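Local coordinates for designed Anbu Protein (Synthetic construct, PDB 5LOY) that forms helical assemblies as a consensus-designed Anbu, a proteasome-family ancestral beta subunit of the Ntn clan, and is probably a protease, at residues N133-T138 with P142-G147; E121-F126 with Y196-L201; H34-E37 with V43-L46; I59-E64 with G87-E92. All coordinates share one frame; numbering follows the deposited sequence.

Interaction 1 of 4, residues N133-T138 with P142-G147; sequences NFIEAT and PFFQIG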
loop_
_atom_site.group_PDB
_atom_site.type_symbol
_atom_site.label_atom_id
_atom_site.label_comp_id
_atom_site.label_asym_id
_atom_site.label_seq_id
_atom_site.Cartn_x
_atom_site.Cartn_y
_atom_site.Cartn_z
ATOM N N ASN A 133 22.350 2.327 -9.976
ATOM C CA ASN A 133 22.825 1.053 -9.466
ATOM C C ASN A 133 21.638 0.096 -9.353
ATOM O O ASN A 133 20.521 0.484 -9.664
ATOM C CB ASN A 133 23.584 1.211 -8.148
ATOM C CG ASN A 133 22.731 1.779 -7.027
ATOM O OD1 ASN A 133 21.627 2.316 -7.236
ATOM N ND2 ASN A 133 23.258 1.671 -5.806
ATOM N N PHE A 134 21.875 -1.164 -9.002
ATOM C CA PHE A 134 20.836 -2.182 -9.137
ATOM C C PHE A 134 21.040 -3.397 -8.246
ATOM O O PHE A 134 22.115 -3.611 -7.718
ATOM C CB PHE A 134 20.734 -2.653 -10.613
ATOM C CG PHE A 134 22.033 -3.157 -11.178
ATOM C CD1 PHE A 134 22.432 -4.473 -10.970
ATOM C CD2 PHE A 134 22.861 -2.317 -11.903
ATOM C CE1 PHE A 134 23.628 -4.939 -11.484
ATOM C CE2 PHE A 134 24.060 -2.773 -12.421
ATOM C CZ PHE A 134 24.455 -4.084 -12.205
ATOM N N ILE A 135 19.982 -4.196 -8.113
ATOM C CA ILE A 135 20.051 -5.440 -7.389
ATOM C C ILE A 135 19.342 -6.569 -8.131
ATOM O O ILE A 135 18.517 -6.328 -8.998
ATOM C CB ILE A 135 19.453 -5.300 -5.984
ATOM C CG1 ILE A 135 17.997 -4.858 -6.047
ATOM C CG2 ILE A 135 20.249 -4.298 -5.165
ATOM C CD1 ILE A 135 17.240 -5.079 -4.740
ATOM N N GLU A 136 19.653 -7.793 -7.719
ATOM C CA GLU A 136 19.154 -9.004 -8.319
ATOM C C GLU A 136 18.252 -9.793 -7.353
ATOM O O GLU A 136 18.591 -9.996 -6.178
ATOM C CB GLU A 136 20.338 -9.902 -8.728
ATOM C CG GLU A 136 19.884 -11.167 -9.423
ATOM C CD GLU A 136 20.975 -11.990 -10.071
ATOM O OE1 GLU A 136 22.214 -11.758 -9.836
ATOM O OE2 GLU A 136 20.556 -12.913 -10.841
ATOM N N ALA A 137 17.135 -10.299 -7.876
ATOM C CA ALA A 137 16.208 -11.121 -7.091
ATOM C C ALA A 137 16.825 -12.455 -6.691
ATOM O O ALA A 137 17.658 -12.984 -7.403
ATOM C CB ALA A 137 14.939 -11.358 -7.873
ATOM N N THR A 138 16.380 -12.984 -5.556
ATOM C CA THR A 138 16.847 -14.259 -5.027
ATOM C C THR A 138 15.632 -15.127 -4.633
ATOM O O THR A 138 14.503 -14.679 -4.682
ATOM C CB THR A 138 17.754 -14.073 -3.776
ATOM O OG1 THR A 138 17.003 -13.450 -2.720
ATOM C CG2 THR A 138 18.994 -13.247 -4.100
ATOM N N PRO A 142 11.871 -12.941 -4.272
ATOM C CA PRO A 142 11.618 -13.398 -5.637
ATOM C C PRO A 142 10.816 -12.449 -6.529
ATOM O O PRO A 142 10.597 -12.771 -7.695
ATOM C CB PRO A 142 10.808 -14.674 -5.413
ATOM C CG PRO A 142 9.997 -14.353 -4.198
ATOM C CD PRO A 142 10.901 -13.520 -3.326
ATOM N N PHE A 143 10.398 -11.298 -6.030
ATOM C CA PHE A 143 9.745 -10.342 -6.909
ATOM C C PHE A 143 10.181 -8.900 -6.645
ATOM O O PHE A 143 10.663 -8.580 -5.564
ATOM C CB PHE A 143 8.218 -10.485 -6.804
ATOM C CG PHE A 143 7.638 -10.023 -5.488
ATOM C CD1 PHE A 143 7.273 -8.697 -5.302
ATOM C CD2 PHE A 143 7.442 -10.927 -4.439
ATOM C CE1 PHE A 143 6.748 -8.253 -4.078
ATOM C CE2 PHE A 143 6.923 -10.505 -3.230
ATOM C CZ PHE A 143 6.577 -9.161 -3.042
ATOM N N PHE A 144 9.964 -8.042 -7.649
ATOM C CA PHE A 144 10.187 -6.605 -7.545
ATOM C C PHE A 144 8.985 -5.842 -8.072
ATOM O O PHE A 144 8.231 -6.336 -8.906
ATOM C CB PHE A 144 11.393 -6.174 -8.365
ATOM C CG PHE A 144 12.722 -6.668 -7.839
ATOM C CD1 PHE A 144 13.082 -6.510 -6.506
ATOM C CD2 PHE A 144 13.652 -7.203 -8.717
ATOM C CE1 PHE A 144 14.315 -6.942 -6.052
ATOM C CE2 PHE A 144 14.882 -7.616 -8.275
ATOM C CZ PHE A 144 15.211 -7.500 -6.930
ATOM N N GLN A 145 8.837 -4.611 -7.597
ATOM C CA GLN A 145 7.737 -3.736 -8.011
ATOM C C GLN A 145 8.269 -2.339 -8.176
ATOM O O GLN A 145 9.124 -1.913 -7.393
ATOM C CB GLN A 145 6.675 -3.631 -6.909
ATOM C CG GLN A 145 6.139 -4.923 -6.303
ATOM C CD GLN A 145 5.276 -4.615 -5.091
ATOM O OE1 GLN A 145 5.786 -4.370 -4.004
ATOM N NE2 GLN A 145 3.954 -4.605 -5.289
ATOM N N ILE A 146 7.727 -1.603 -9.135
ATOM C CA ILE A 146 8.048 -0.179 -9.284
ATOM C C ILE A 146 6.755 0.587 -9.557
ATOM O O ILE A 146 5.759 -0.019 -9.989
ATOM C CB ILE A 146 9.062 0.079 -10.413
ATOM C CG1 ILE A 146 8.557 -0.438 -11.753
ATOM C CG2 ILE A 146 10.403 -0.582 -10.100
ATOM C CD1 ILE A 146 9.561 -0.285 -12.877
ATOM N N GLY A 147 6.769 1.903 -9.309
ATOM C CA GLY A 147 5.567 2.748 -9.455
ATOM C C GLY A 147 4.870 2.932 -8.133
ATOM O O GLY A 147 5.531 3.096 -7.127
#

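Interaction 2 of 4, residues E121-F126 with Y196-L201; sequences EPPRLF and YERDSL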
loop_
_atom_site.group_PDB
_atom_site.type_symbol
_atom_site.label_atom_id
_atom_site.label_comp_id
_atom_site.label_asym_id
_atom_site.label_seq_id
_atom_site.Cartn_x
_atom_site.Cartn_y
_atom_site.Cartn_z
ATOM N N GLU A 121 22.451 -19.919 -19.113
ATOM C CA GLU A 121 22.489 -19.094 -17.917
ATOM C C GLU A 121 21.019 -19.257 -17.429
ATOM O O GLU A 121 20.116 -19.434 -18.244
ATOM C CB GLU A 121 22.881 -17.645 -18.331
ATOM C CG GLU A 121 23.162 -16.598 -17.238
ATOM C CD GLU A 121 22.694 -15.153 -17.589
ATOM O OE1 GLU A 121 21.486 -14.939 -17.914
ATOM O OE2 GLU A 121 23.508 -14.222 -17.484
ATOM N N PRO A 122 20.781 -19.301 -16.120
ATOM C CA PRO A 122 19.367 -19.399 -15.766
ATOM C C PRO A 122 18.606 -18.099 -15.988
ATOM O O PRO A 122 19.197 -17.092 -16.380
ATOM C CB PRO A 122 19.394 -19.769 -14.275
ATOM C CG PRO A 122 20.783 -19.507 -13.811
ATOM C CD PRO A 122 21.666 -19.671 -15.004
ATOM N N PRO A 123 17.285 -18.124 -15.773
ATOM C CA PRO A 123 16.502 -16.881 -15.805
ATOM C C PRO A 123 16.858 -15.988 -14.628
ATOM O O PRO A 123 17.074 -16.501 -13.529
ATOM C CB PRO A 123 15.037 -17.355 -15.693
ATOM C CG PRO A 123 15.060 -18.824 -15.926
ATOM C CD PRO A 123 16.433 -19.310 -15.570
ATOM N N ARG A 124 16.911 -14.672 -14.860
ATOM C CA ARG A 124 17.331 -13.707 -13.841
ATOM C C ARG A 124 16.458 -12.446 -13.880
ATOM O O ARG A 124 15.828 -12.139 -14.902
ATOM C CB ARG A 124 18.802 -13.345 -14.030
ATOM C CG ARG A 124 19.752 -14.522 -13.869
ATOM C CD ARG A 124 21.172 -14.187 -14.307
ATOM N NE ARG A 124 21.900 -13.449 -13.276
ATOM C CZ ARG A 124 23.171 -13.054 -13.372
ATOM N NH1 ARG A 124 23.882 -13.292 -14.481
ATOM N NH2 ARG A 124 23.729 -12.400 -12.360
ATOM N N LEU A 125 16.429 -11.733 -12.760
ATOM C CA LEU A 125 15.549 -10.595 -12.580
ATOM C C LEU A 125 16.244 -9.503 -11.759
ATOM O O LEU A 125 16.778 -9.793 -10.673
ATOM C CB LEU A 125 14.302 -11.050 -11.847
ATOM C CG LEU A 125 13.240 -9.974 -11.618
ATOM C CD1 LEU A 125 12.683 -9.520 -12.963
ATOM C CD2 LEU A 125 12.116 -10.474 -10.718
ATOM N N PHE A 126 16.209 -8.262 -12.266
ATOM C CA PHE A 126 16.901 -7.123 -11.640
ATOM C C PHE A 126 16.001 -5.917 -11.431
ATOM O O PHE A 126 15.041 -5.722 -12.182
ATOM C CB PHE A 126 18.059 -6.663 -12.509
ATOM C CG PHE A 126 19.164 -7.658 -12.612
ATOM C CD1 PHE A 126 19.070 -8.705 -13.493
ATOM C CD2 PHE A 126 20.289 -7.558 -11.823
ATOM C CE1 PHE A 126 20.094 -9.630 -13.587
ATOM C CE2 PHE A 126 21.313 -8.496 -11.902
ATOM C CZ PHE A 126 21.207 -9.535 -12.780
ATOM N N TYR A 196 6.922 -16.215 -19.178
ATOM C CA TYR A 196 8.101 -16.804 -19.850
ATOM C C TYR A 196 8.447 -18.138 -19.210
ATOM O O TYR A 196 8.672 -18.188 -18.001
ATOM C CB TYR A 196 9.322 -15.839 -19.764
ATOM C CG TYR A 196 10.596 -16.481 -20.278
ATOM C CD1 TYR A 196 10.829 -16.598 -21.645
ATOM C CD2 TYR A 196 11.518 -17.033 -19.417
ATOM C CE1 TYR A 196 11.953 -17.221 -22.123
ATOM C CE2 TYR A 196 12.655 -17.674 -19.889
ATOM C CZ TYR A 196 12.865 -17.770 -21.242
ATOM O OH TYR A 196 13.981 -18.409 -21.746
ATOM N N GLU A 197 8.502 -19.205 -20.004
ATOM C CA GLU A 197 8.901 -20.522 -19.503
ATOM C C GLU A 197 10.420 -20.745 -19.518
ATOM O O GLU A 197 11.075 -20.583 -20.549
ATOM C CB GLU A 197 8.284 -21.643 -20.346
ATOM C CG GLU A 197 6.794 -21.900 -20.145
ATOM C CD GLU A 197 6.276 -23.074 -20.994
ATOM O OE1 GLU A 197 7.076 -23.830 -21.605
ATOM O OE2 GLU A 197 5.043 -23.236 -21.070
ATOM N N ARG A 198 10.956 -21.161 -18.380
ATOM C CA ARG A 198 12.368 -21.482 -18.246
ATOM C C ARG A 198 12.897 -22.333 -19.410
ATOM O O ARG A 198 12.308 -23.344 -19.753
ATOM C CB ARG A 198 12.595 -22.231 -16.923
ATOM C CG ARG A 198 14.056 -22.412 -16.530
ATOM C CD ARG A 198 14.223 -23.534 -15.521
ATOM N NE ARG A 198 14.877 -23.055 -14.305
ATOM C CZ ARG A 198 16.195 -22.895 -14.135
ATOM N NH1 ARG A 198 16.642 -22.448 -12.961
ATOM N NH2 ARG A 198 17.080 -23.163 -15.111
ATOM N N ASP A 199 14.018 -21.903 -19.981
ATOM C CA ASP A 199 14.694 -22.587 -21.096
ATOM C C ASP A 199 13.959 -22.614 -22.435
ATOM O O ASP A 199 14.420 -23.277 -23.343
ATOM C CB ASP A 199 15.093 -24.042 -20.751
ATOM C CG ASP A 199 15.974 -24.156 -19.505
ATOM O OD1 ASP A 199 16.475 -23.151 -18.950
ATOM O OD2 ASP A 199 16.171 -25.311 -19.080
ATOM N N SER A 200 12.845 -21.903 -22.587
ATOM C CA SER A 200 12.193 -21.821 -23.902
ATOM C C SER A 200 12.988 -20.924 -24.856
ATOM O O SER A 200 13.071 -21.217 -26.025
ATOM C CB SER A 200 10.753 -21.313 -23.767
ATOM O OG SER A 200 10.719 -20.036 -23.139
ATOM N N LEU A 201 13.550 -19.834 -24.334
ATOM C CA LEU A 201 14.295 -18.848 -25.119
ATOM C C LEU A 201 13.428 -18.239 -26.221
ATOM O O LEU A 201 13.882 -17.941 -27.323
ATOM C CB LEU A 201 15.578 -19.467 -25.673
ATOM C CG LEU A 201 16.529 -20.040 -24.608
ATOM C CD1 LEU A 201 17.721 -20.715 -25.272
ATOM C CD2 LEU A 201 17.018 -18.967 -23.645
#

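Interaction 3 of 4, residues H34-E37 with V43-L46; sequences HVFE and VIVL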
loop_
_atom_site.group_PDB
_atom_site.type_symbol
_atom_site.label_atom_id
_atom_site.label_comp_id
_atom_site.label_asym_id
_atom_site.label_seq_id
_atom_site.Cartn_x
_atom_site.Cartn_y
_atom_site.Cartn_z
ATOM N N HIS A 34 8.745 -3.471 -22.684
ATOM C CA HIS A 34 9.559 -3.524 -23.903
ATOM C C HIS A 34 10.315 -4.859 -23.939
ATOM O O HIS A 34 10.953 -5.254 -22.964
ATOM C CB HIS A 34 10.562 -2.366 -23.949
ATOM C CG HIS A 34 9.946 -1.027 -23.715
ATOM N ND1 HIS A 34 9.605 -0.170 -24.741
ATOM C CD2 HIS A 34 9.580 -0.404 -22.568
ATOM C CE1 HIS A 34 9.070 0.929 -24.237
ATOM N NE2 HIS A 34 9.038 0.810 -22.921
ATOM N N VAL A 35 10.260 -5.526 -25.084
ATOM C CA VAL A 35 10.792 -6.858 -25.239
ATOM C C VAL A 35 11.891 -6.898 -26.309
ATOM O O VAL A 35 11.730 -6.388 -27.410
ATOM C CB VAL A 35 9.668 -7.832 -25.612
ATOM C CG1 VAL A 35 10.223 -9.233 -25.819
ATOM C CG2 VAL A 35 8.607 -7.834 -24.526
ATOM N N PHE A 36 13.017 -7.499 -25.943
ATOM C CA PHE A 36 14.130 -7.723 -26.857
ATOM C C PHE A 36 14.310 -9.236 -26.938
ATOM O O PHE A 36 14.616 -9.879 -25.951
ATOM C CB PHE A 36 15.373 -7.001 -26.328
ATOM C CG PHE A 36 15.124 -5.554 -26.025
ATOM C CD1 PHE A 36 14.562 -5.177 -24.824
ATOM C CD2 PHE A 36 15.390 -4.564 -26.979
ATOM C CE1 PHE A 36 14.292 -3.838 -24.558
ATOM C CE2 PHE A 36 15.125 -3.215 -26.727
ATOM C CZ PHE A 36 14.575 -2.857 -25.506
ATOM N N GLU A 37 14.067 -9.791 -28.116
ATOM C CA GLU A 37 14.011 -11.226 -28.301
ATOM C C GLU A 37 14.907 -11.625 -29.484
ATOM O O GLU A 37 14.831 -11.017 -30.554
ATOM C CB GLU A 37 12.559 -11.664 -28.547
ATOM C CG GLU A 37 12.378 -13.180 -28.728
ATOM C CD GLU A 37 10.968 -13.618 -29.163
ATOM O OE1 GLU A 37 10.236 -12.807 -29.774
ATOM O OE2 GLU A 37 10.578 -14.787 -28.902
ATOM N N VAL A 43 15.727 -13.931 -24.426
ATOM C CA VAL A 43 14.590 -13.056 -24.240
ATOM C C VAL A 43 14.896 -12.104 -23.094
ATOM O O VAL A 43 15.243 -12.544 -22.006
ATOM C CB VAL A 43 13.328 -13.841 -23.854
ATOM C CG1 VAL A 43 12.161 -12.902 -23.614
ATOM C CG2 VAL A 43 12.970 -14.835 -24.929
ATOM N N ILE A 44 14.759 -10.803 -23.340
ATOM C CA ILE A 44 14.959 -9.780 -22.308
ATOM C C ILE A 44 13.765 -8.845 -22.249
ATOM O O ILE A 44 13.325 -8.352 -23.280
ATOM C CB ILE A 44 16.216 -8.972 -22.613
ATOM C CG1 ILE A 44 17.432 -9.873 -22.439
ATOM C CG2 ILE A 44 16.321 -7.775 -21.681
ATOM C CD1 ILE A 44 18.698 -9.240 -22.936
ATOM N N VAL A 45 13.244 -8.604 -21.052
ATOM C CA VAL A 45 12.067 -7.771 -20.879
ATOM C C VAL A 45 12.383 -6.621 -19.950
ATOM O O VAL A 45 12.948 -6.839 -18.884
ATOM C CB VAL A 45 10.918 -8.547 -20.231
ATOM C CG1 VAL A 45 9.678 -7.671 -20.146
ATOM C CG2 VAL A 45 10.625 -9.811 -21.009
ATOM N N LEU A 46 12.013 -5.410 -20.370
ATOM C CA LEU A 46 12.272 -4.179 -19.619
ATOM C C LEU A 46 10.960 -3.452 -19.277
ATOM O O LEU A 46 10.162 -3.168 -20.160
ATOM C CB LEU A 46 13.192 -3.275 -20.441
ATOM C CG LEU A 46 13.553 -1.896 -19.877
ATOM C CD1 LEU A 46 14.425 -2.019 -18.634
ATOM C CD2 LEU A 46 14.276 -1.077 -20.921
#

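Interaction 4 of 4, residues I59-E64 with G87-E92; sequences ISLLEE and GEALRE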
loop_
_atom_site.group_PDB
_atom_site.type_symbol
_atom_site.label_atom_id
_atom_site.label_comp_id
_atom_site.label_asym_id
_atom_site.label_seq_id
_atom_site.Cartn_x
_atom_site.Cartn_y
_atom_site.Cartn_z
ATOM N N ILE A 59 15.339 4.374 -23.198
ATOM C CA ILE A 59 15.033 3.417 -24.247
ATOM C C ILE A 59 15.695 3.814 -25.571
ATOM O O ILE A 59 16.237 2.967 -26.261
ATOM C CB ILE A 59 13.538 3.288 -24.481
ATOM C CG1 ILE A 59 12.825 2.746 -23.242
ATOM C CG2 ILE A 59 13.250 2.361 -25.638
ATOM C CD1 ILE A 59 13.415 1.459 -22.724
ATOM N N SER A 60 15.665 5.091 -25.919
ATOM C CA SER A 60 16.241 5.543 -27.189
ATOM C C SER A 60 17.743 5.308 -27.216
ATOM O O SER A 60 18.303 4.972 -28.248
ATOM C CB SER A 60 15.975 7.021 -27.410
ATOM O OG SER A 60 16.530 7.477 -28.631
ATOM N N LEU A 61 18.385 5.484 -26.072
ATOM C CA LEU A 61 19.827 5.287 -25.950
ATOM C C LEU A 61 20.208 3.796 -26.093
ATOM O O LEU A 61 21.203 3.480 -26.699
ATOM C CB LEU A 61 20.274 5.820 -24.590
ATOM C CG LEU A 61 21.693 6.268 -24.370
ATOM C CD1 LEU A 61 22.181 7.136 -25.504
ATOM C CD2 LEU A 61 21.752 7.045 -23.068
ATOM N N LEU A 62 19.409 2.900 -25.505
ATOM C CA LEU A 62 19.639 1.456 -25.550
ATOM C C LEU A 62 19.403 0.850 -26.911
ATOM O O LEU A 62 19.860 -0.248 -27.149
ATOM C CB LEU A 62 18.724 0.720 -24.559
ATOM C CG LEU A 62 18.998 1.067 -23.105
ATOM C CD1 LEU A 62 17.906 0.547 -22.190
ATOM C CD2 LEU A 62 20.359 0.546 -22.677
ATOM N N GLU A 63 18.645 1.532 -27.767
ATOM C CA GLU A 63 18.363 1.070 -29.120
ATOM C C GLU A 63 19.265 1.716 -30.171
ATOM O O GLU A 63 19.141 1.396 -31.351
ATOM C CB GLU A 63 16.913 1.374 -29.493
ATOM C CG GLU A 63 15.851 0.631 -28.685
ATOM C CD GLU A 63 14.412 1.100 -28.993
ATOM O OE1 GLU A 63 14.223 2.176 -29.640
ATOM O OE2 GLU A 63 13.459 0.368 -28.606
ATOM N N GLU A 64 20.168 2.612 -29.778
ATOM C CA GLU A 64 20.978 3.333 -30.768
ATOM C C GLU A 64 21.746 2.355 -31.661
ATOM O O GLU A 64 22.575 1.580 -31.174
ATOM C CB GLU A 64 21.920 4.354 -30.114
ATOM C CG GLU A 64 21.326 5.760 -30.059
ATOM C CD GLU A 64 22.213 6.778 -29.341
ATOM O OE1 GLU A 64 23.457 6.632 -29.346
ATOM O OE2 GLU A 64 21.654 7.747 -28.776
ATOM N N GLY A 87 21.367 0.892 -16.330
ATOM C CA GLY A 87 21.819 1.840 -15.322
ATOM C C GLY A 87 22.737 2.911 -15.854
ATOM O O GLY A 87 22.624 4.060 -15.458
ATOM N N GLU A 88 23.652 2.546 -16.742
ATOM C CA GLU A 88 24.553 3.534 -17.322
ATOM C C GLU A 88 23.816 4.495 -18.258
ATOM O O GLU A 88 24.141 5.667 -18.329
ATOM C CB GLU A 88 25.705 2.861 -18.048
ATOM C CG GLU A 88 26.870 2.495 -17.129
ATOM C CD GLU A 88 27.845 1.486 -17.773
ATOM O OE1 GLU A 88 28.545 0.748 -17.023
ATOM O OE2 GLU A 88 27.906 1.424 -19.038
ATOM N N ALA A 89 22.826 3.982 -18.976
ATOM C CA ALA A 89 22.012 4.802 -19.863
ATOM C C ALA A 89 21.203 5.820 -19.054
ATOM O O ALA A 89 21.112 6.985 -19.419
ATOM C CB ALA A 89 21.089 3.911 -20.688
ATOM N N LEU A 90 20.620 5.354 -17.961
ATOM C CA LEU A 90 19.934 6.227 -17.048
ATOM C C LEU A 90 20.837 7.347 -16.537
ATOM O O LEU A 90 20.425 8.498 -16.519
ATOM C CB LEU A 90 19.362 5.413 -15.893
ATOM C CG LEU A 90 18.593 6.180 -14.819
ATOM C CD1 LEU A 90 17.466 7.018 -15.408
ATOM C CD2 LEU A 90 18.021 5.219 -13.785
ATOM N N ARG A 91 22.070 7.046 -16.136
ATOM C CA ARG A 91 22.966 8.108 -15.673
ATOM C C ARG A 91 23.351 9.088 -16.757
ATOM O O ARG A 91 23.488 10.281 -16.485
ATOM C CB ARG A 91 24.246 7.548 -15.120
ATOM C CG ARG A 91 24.096 6.973 -13.744
ATOM C CD ARG A 91 25.240 6.019 -13.511
ATOM N NE ARG A 91 25.142 5.380 -12.210
ATOM C CZ ARG A 91 25.805 4.283 -11.871
ATOM N NH1 ARG A 91 26.606 3.692 -12.760
ATOM N NH2 ARG A 91 25.656 3.770 -10.651
ATOM N N GLU A 92 23.568 8.582 -17.967
ATOM C CA GLU A 92 23.882 9.427 -19.107
ATOM C C GLU A 92 22.712 10.395 -19.363
ATOM O O GLU A 92 22.930 11.576 -19.565
ATOM C CB GLU A 92 24.224 8.579 -20.351
ATOM C CG GLU A 92 24.712 9.360 -21.576
ATOM C CD GLU A 92 25.414 8.490 -22.648
ATOM O OE1 GLU A 92 25.985 7.427 -22.298
ATOM O OE2 GLU A 92 25.412 8.878 -23.856
#

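Interaction 1 of 4, residues N133-T138 with P142-G147
Phe144 reaches across to 133-138 with the outer end of its ring, and Ile135, Glu136 and Ala137 gather round that end. Phe144 CZ lies 3.5 Å from Ala137 N, while the carbonyl carbon Glu136 C sits at the ring edge, close to its plane, 3.8 Å from Phe144 CZ. Ile135 and Ala137 approach obliquely. The CD1 methyl of Ile135 touches Phe144 CE1 at 3.7 Å, brought there because chi1 of 59° tucks CG1 between the backbone N and the carbonyl carbon. Beside its backbone N, Ala137 brings its methyl, CB, to Phe144 CE2 at 3.8 Å, a small residue suited to a place where the ring end comes up to the backbone. The two strands are not hydrogen-bonded to each other: 134-136 is an outermost strand, within the chain, of one sheet and 143-147 belongs to the other, so the ring bridges the two layers of the beta sandwich found in proteasome subunits. Leu127 and Ile113 of the first sheet also touch it. Were Phe144 an alanine, the ring that spans the two layers would be gone, which would probably open a gap between them and take from Ile135 CD1 and Ala137 CB the ring they lie against. Nearer the connecting turn, Pro142 CB rests 3.8 Å from Thr138 O, and the tertiary amide nitrogen of Pro142 has no hydrogen to give that carbonyl.

Interaction 2 of 4, residues E121-F126 with Y196-L201
Apolar contact carries this meeting of Pro123 with Arg198. The methylene CG of Arg198 touches Pro123 CG at 3.8 Å, the two side chains crossing at about a right angle. The arginine leaves the backbone with CG anti to N (chi1 -170°) and then bends at chi3, which turns its guanidinium back over the proline. Pro123 CD stands 3.8 Å above the plane and over the centre of that flat group, while Pro122 CB comes obliquely to Arg198 NH1 at 4.1 Å. Rigid proline rings suit this role, offering a firm apolar surface of ring methylenes to a long side chain.

Charged pairs lie within each segment rather than across. Arg124 NH1 meets Glu121 OE2 at 3.2 Å, in the guanidinium plane but from well above the carboxylate plane. Arg198 NH2 makes a long salt bridge to Asp199 OD1, and its NE donates to the carbonyl of Asp9.

Hydrogen bonds shape the partner loop, a type II turn from Glu197 to Ser200. Glu197 O is gripped twice by Ser200, by its backbone N and, at 2.7 Å, by OG, which comes in on a lone pair. Leu201 N donates to Tyr196 OH at 3.0 Å, which ties the chain beyond the turn to the hydroxyl end of Tyr196; Gln117 OE1 is hydrogen-bonded to the same hydroxyl.

The contact thus joins the approach to strand 124-128 of one sheet to the end of strand 191-197 of the other; Pro123 also touches Leu12 of strand 11-21 and Gln117 of strand 110-118, and Arg124 packs on helix 79-94.

Interaction 3 of 4, residues H34-E37 with V43-L46
His34 and Leu46 exchange two backbone hydrogen bonds, His34 N to Leu46 O at 2.9 Å and Leu46 N to His34 O at 2.8 Å, and Phe36 and Ile44 repeat the exchange two residues on. There Phe36 N points almost straight at Ile44 O, with 178° at the hydrogen. Between these pairs, Val35 and Val45 form a non-hydrogen-bonded pair, where the CA of Val35 makes a CA-H...O contact of 3.5 Å with Ile44 O. Glu37 and Val43 make the next such pair, side by side and pointing the same way, with Glu37 CG 4.2 Å from Val43 CG2. This is an antiparallel beta hairpin, whose first strand is outermost, within the chain, in the five-stranded sheet of the proteasome-type sandwich. On the face bearing His34, Phe36, Ile44 and Leu46 the two rings lie edge-on to the neighbouring strand. With CG beside the backbone N (chi1 -52°), the Phe36 ring turns its edge to Ile44 O and lets CE1 reach Leu46 CB at 4.3 Å; the His34 ring likewise has Leu46 O in its plane, 3.7 Å from CD2. Farther out, Leu73 and Leu74 touch Phe36, and Phe112 and Leu114 of strand 110-118 touch Leu46. The other face turns its beta-branched valines, well suited to extended strands, to the second sheet: Leu194 meets Val35 and Val45, and Tyr196 meets Val43. Glu37 OE2 accepts a hydrogen bond from Val203 N.

Interaction 4 of 4, residues I59-E64 with G87-E92
Leu61 and Ala89 form the close part of this contact, where one CD2 methyl of the leucine settles on the backbone of the other helix. Leu61 CD2 lies 3.7 Å from Ala89 O and 4.0 Å from Ala89 CB. Leu62 comes to the same alanine methyl, its CD2 also 4.0 Å from Ala89 CB, so that two adjacent leucines clasp one small residue. The alanine's size lets the backbones draw near, with the CA atoms of Leu61 and Ala89 6.5 Å apart. Leu61, already directed at the other helix, sets CD2 on Ala89 with CG anti to N (chi1 -155°), while Leu62 starts off to the side and reaches the same methyl through its branch end. The helices concerned, 52-62 and 79-94, form the pair on the outer side of the five-stranded sheet in the layered alpha-beta-beta-alpha fold of proteasome subunits. Val58, Val86 and Val93 extend the apolar seam between them. Toward solvent the packing thins. Glu92 crosses Leu61 at about a right angle, with its methylenes CB and CG and its carboxylate carbon CD each 4.0 Å from Leu61 CD2. An extended, charged residue fits here, its methylenes packing on the leucine methyl while the carboxylate lies toward the solvent side. The poorly ordered Glu64 brings a like charge; its modelled OE1 is 6.2 Å from Glu92 OE2, so any repulsion is uncertain and probably slight.

How the interactions relate
Along the chain, interaction 3 closes first, interaction 4 follows, and interaction 1 is nested inside the long loop closed by interaction 2. Strands of interactions 1, 2 and 3 share the five-stranded sheet. Interactions 1 and 2 meet directly on its neighbouring strands 124-128 and 134-136, through the Arg124 to Glu136 salt bridge. The centres of interactions 2 and 3 are about 11 Å apart, and Val43 touches Tyr196 and Leu201. Interaction 4 lies in the helical layer: Ile59 and Leu62 pack on Leu46 of interaction 3, while the centre of interaction 4 is about 23 Å from that of interaction 2. Together they tie helices, first sheet and second sheet into one layered subunit.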